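Ribosome inactivating type 1 protein (Iris hollandica, PDB 3MVG) is a type 1, single-chain member of the ribosome-inactivating protein family, with a fold that joins a mixed beta sheet to a largely helical region. Local coordinates at residues Leu111-Ile122 / Thr146-Gln157. Numbering follows the deposited sequence. Where two conformers were deposited one is given.
Unlike the reference sequence in segment 111-122: Ser-117 (reference Gln).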
# COMPACT_ATOMS: atom_id res chain seq x y z
N LEU A 111 -24.79 8.87 8.90
CA LEU A 111 -23.69 9.70 9.41
C LEU A 111 -23.56 11.01 8.64
O LEU A 111 -23.39 12.07 9.23
CB LEU A 111 -22.37 8.94 9.38
CG LEU A 111 -22.23 7.76 10.33
CD1 LEU A 111 -21.01 6.94 9.93
CD2 LEU A 111 -22.11 8.24 11.77
N GLN A 112 -23.62 10.92 7.31
CA GLN A 112 -23.49 12.11 6.46
C GLN A 112 -24.65 13.09 6.63
O GLN A 112 -24.45 14.31 6.58
CB GLN A 112 -23.29 11.72 4.99
CG GLN A 112 -21.91 11.10 4.80
CD GLN A 112 -21.67 10.45 3.44
OE1 GLN A 112 -20.53 10.20 3.08
NE2 GLN A 112 -22.73 10.15 2.70
N ASN A 113 -25.84 12.56 6.85
CA ASN A 113 -26.99 13.40 7.15
C ASN A 113 -26.77 14.19 8.44
O ASN A 113 -26.97 15.41 8.47
CB ASN A 113 -28.26 12.57 7.24
CG ASN A 113 -29.48 13.41 7.57
OD1 ASN A 113 -29.92 14.23 6.77
ND2 ASN A 113 -30.01 13.22 8.77
N VAL A 114 -26.35 13.51 9.50
CA VAL A 114 -26.13 14.17 10.79
C VAL A 114 -24.94 15.14 10.74
O VAL A 114 -25.00 16.23 11.31
CB VAL A 114 -26.00 13.13 11.94
CG1 VAL A 114 -25.68 13.81 13.27
CG2 VAL A 114 -27.30 12.34 12.07
N ALA A 115 -23.88 14.75 10.03
CA ALA A 115 -22.68 15.58 9.90
C ALA A 115 -22.89 16.79 9.00
O ALA A 115 -22.12 17.75 9.06
CB ALA A 115 -21.51 14.75 9.40
N LYS A 116 -23.91 16.74 8.15
CA LYS A 116 -24.20 17.81 7.20
C LYS A 116 -23.07 17.92 6.19
O LYS A 116 -22.77 19.01 5.69
CB LYS A 116 -24.37 19.15 7.92
CG LYS A 116 -25.38 19.14 9.05
CD LYS A 116 -25.48 20.51 9.70
CE LYS A 116 -26.33 20.46 10.95
NZ LYS A 116 -26.53 21.82 11.50
N SER A 117 -22.45 16.79 5.89
CA SER A 117 -21.28 16.76 5.03
C SER A 117 -21.12 15.37 4.43
O SER A 117 -21.18 14.38 5.16
CB SER A 117 -20.03 17.11 5.84
OG SER A 117 -20.29 18.16 6.75
N ASN A 118 -20.94 15.30 3.12
CA ASN A 118 -20.56 14.05 2.50
C ASN A 118 -19.08 13.78 2.76
O ASN A 118 -18.28 14.71 2.85
CB ASN A 118 -20.88 14.14 1.01
CG ASN A 118 -19.95 13.34 0.16
OD1 ASN A 118 -19.94 12.11 0.20
ND2 ASN A 118 -19.18 14.03 -0.66
N ARG A 119 -18.71 12.51 2.90
CA ARG A 119 -17.32 12.20 3.23
C ARG A 119 -16.32 12.52 2.12
O ARG A 119 -15.12 12.62 2.38
CB ARG A 119 -17.18 10.77 3.77
CG ARG A 119 -17.36 9.66 2.76
CD ARG A 119 -17.62 8.39 3.53
NE ARG A 119 -17.71 7.18 2.72
CZ ARG A 119 -18.80 6.78 2.07
NH1 ARG A 119 -18.77 5.64 1.40
NH2 ARG A 119 -19.89 7.52 2.05
N GLU A 120 -16.81 12.74 0.90
CA GLU A 120 -15.96 13.26 -0.18
C GLU A 120 -15.37 14.62 0.17
O GLU A 120 -14.38 15.04 -0.42
CB GLU A 120 -16.74 13.38 -1.50
CG GLU A 120 -16.96 12.07 -2.24
CD GLU A 120 -17.80 12.21 -3.49
OE1 GLU A 120 -17.55 13.13 -4.30
OE2 GLU A 120 -18.72 11.38 -3.67
N ASN A 121 -15.98 15.30 1.14
CA ASN A 121 -15.56 16.65 1.54
C ASN A 121 -14.91 16.72 2.93
O ASN A 121 -14.77 17.80 3.50
CB ASN A 121 -16.74 17.62 1.42
CG ASN A 121 -17.36 17.62 0.03
OD1 ASN A 121 -16.65 17.65 -0.97
ND2 ASN A 121 -18.68 17.58 -0.03
N ILE A 122 -14.50 15.57 3.44
CA ILE A 122 -13.91 15.47 4.78
C ILE A 122 -12.48 14.96 4.68
O ILE A 122 -12.23 13.85 4.20
CB ILE A 122 -14.76 14.55 5.70
CG1 ILE A 122 -16.13 15.20 5.95
CG2 ILE A 122 -14.01 14.24 7.01
CD1 ILE A 122 -17.14 14.30 6.66
N THR A 146 -23.84 16.78 15.42
CA THR A 146 -23.16 17.02 14.15
C THR A 146 -21.70 16.55 14.17
O THR A 146 -21.28 15.78 13.29
CB THR A 146 -23.24 18.51 13.78
OG1 THR A 146 -24.59 18.95 13.98
CG2 THR A 146 -22.82 18.74 12.33
N SER A 147 -20.94 17.00 15.17
CA SER A 147 -19.51 16.73 15.24
C SER A 147 -19.20 15.29 15.63
O SER A 147 -18.10 14.80 15.34
CB SER A 147 -18.81 17.70 16.19
OG SER A 147 -19.20 17.47 17.53
N VAL A 148 -20.14 14.62 16.29
CA VAL A 148 -19.98 13.20 16.61
C VAL A 148 -20.03 12.39 15.32
O VAL A 148 -19.15 11.56 15.05
CB VAL A 148 -21.05 12.71 17.59
CG1 VAL A 148 -20.90 11.21 17.87
CG2 VAL A 148 -20.96 13.47 18.89
N ALA A 149 -21.05 12.63 14.50
CA ALA A 149 -21.16 11.95 13.22
C ALA A 149 -19.96 12.25 12.33
O ALA A 149 -19.41 11.35 11.69
CB ALA A 149 -22.46 12.31 12.53
N ARG A 150 -19.54 13.52 12.28
CA ARG A 150 -18.39 13.88 11.46
C ARG A 150 -17.13 13.12 11.90
O ARG A 150 -16.39 12.58 11.08
CB ARG A 150 -18.12 15.39 11.51
CG ARG A 150 -17.16 15.85 10.43
CD ARG A 150 -16.52 17.19 10.76
NE ARG A 150 -15.69 17.65 9.66
CZ ARG A 150 -14.45 17.21 9.40
NH1 ARG A 150 -13.88 16.28 10.17
NH2 ARG A 150 -13.79 17.68 8.36
N SER A 151 -16.93 13.07 13.22
CA SER A 151 -15.75 12.40 13.77
C SER A 151 -15.78 10.90 13.54
O SER A 151 -14.75 10.30 13.24
CB SER A 151 -15.59 12.72 15.26
OG SER A 151 -15.41 14.13 15.42
N LEU A 152 -16.96 10.30 13.63
CA LEU A 152 -17.12 8.89 13.33
C LEU A 152 -16.86 8.57 11.87
O LEU A 152 -16.29 7.53 11.56
CB LEU A 152 -18.49 8.38 13.78
CG LEU A 152 -18.64 8.18 15.29
CD1 LEU A 152 -20.11 7.96 15.64
CD2 LEU A 152 -17.78 7.04 15.82
N ILE A 153 -17.23 9.46 10.96
CA ILE A 153 -16.91 9.28 9.55
C ILE A 153 -15.40 9.15 9.36
O ILE A 153 -14.92 8.28 8.63
CB ILE A 153 -17.47 10.44 8.69
CG1 ILE A 153 -18.99 10.31 8.60
CG2 ILE A 153 -16.85 10.44 7.30
CD1 ILE A 153 -19.69 11.54 8.02
N VAL A 154 -14.64 10.02 10.03
CA VAL A 154 -13.18 10.00 9.96
C VAL A 154 -12.64 8.69 10.56
O VAL A 154 -11.85 7.98 9.94
CB VAL A 154 -12.56 11.23 10.68
CG1 VAL A 154 -11.04 11.11 10.77
CG2 VAL A 154 -12.94 12.52 9.95
N LEU A 155 -13.09 8.36 11.77
CA LEU A 155 -12.55 7.19 12.48
C LEU A 155 -12.93 5.87 11.84
O LEU A 155 -12.09 4.98 11.75
CB LEU A 155 -12.95 7.22 13.96
CG LEU A 155 -12.38 8.42 14.72
CD1 LEU A 155 -12.88 8.45 16.15
CD2 LEU A 155 -10.85 8.48 14.67
N ILE A 156 -14.17 5.74 11.39
CA ILE A 156 -14.60 4.54 10.69
C ILE A 156 -13.74 4.31 9.45
O ILE A 156 -13.28 3.19 9.21
CB ILE A 156 -16.10 4.59 10.35
CG1 ILE A 156 -16.93 4.43 11.63
CG2 ILE A 156 -16.46 3.52 9.31
CD1 ILE A 156 -18.39 4.85 11.51
N GLN A 157 -13.49 5.35 8.68
CA GLN A 157 -12.67 5.18 7.49
C GLN A 157 -11.22 4.84 7.80
O GLN A 157 -10.62 4.03 7.10
CB GLN A 157 -12.77 6.38 6.58
CG GLN A 157 -14.13 6.53 5.93
CD GLN A 157 -14.17 7.70 5.00
OE1 GLN A 157 -14.06 7.54 3.78
NE2 GLN A 157 -14.29 8.89 5.56
O HOH W 1 -26.78 17.58 12.81
O HOH W 2 -24.76 21.63 13.83
O HOH W 3 -17.76 19.22 8.35
O HOH W 4 -13.77 11.44 4.43
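Ile-153 of helix 146-157 is wedged between helix 111-115 and the loop that follows it. Its CB carries two branches that part. CG1 lies beside the backbone N (chi1 -72°) and slides past Leu-111, 3.7 Å from Leu-111 CB. CD1, at the tip, touches Ala-115 CB and lies 3.9 Å from Gln-112 CG, where the two side chains cross at about a right angle. CG2 takes the other side, 3.6 Å from Arg-119 CB and close to Ile-122 CD1.

Leu-111 sits among Ala-149, Leu-152, Ile-153 and Ile-156; its CD1 meets Ile-156 CD1 tip to tip at 3.7 Å. Ala-115 sits among Thr-146, Ala-149, Arg-150 and Ile-153. Ile-122 lies over one face of the Arg-150 guanidinium, with CG2 3.7 Å from Arg-150 NH2.

No direct hydrogen bond joins the segments; waters bridge them. One water donates to Arg-119 O and Ile-122 O and accepts from Gln-157 NE2. Gln-112 OE1 accepts hydrogen bonds from Arg-119 N and NH2, which reach it from opposite faces of its plane. Arg-119 NH1 is hydrogen-bonded to Gln-198 OE1, and Gln-157 OE1 to Gln-198 NE2.

A Schellman motif with Lys-116 as C-prime ends helix 111-115. The axes of 111-115 and 146-157 cross at -136°. Leu-111 and Ala-115 pack as knobs into holes of 146-157, and the following loop adds Arg-119 and Ile-122, within the ribosome-inactivating protein fold.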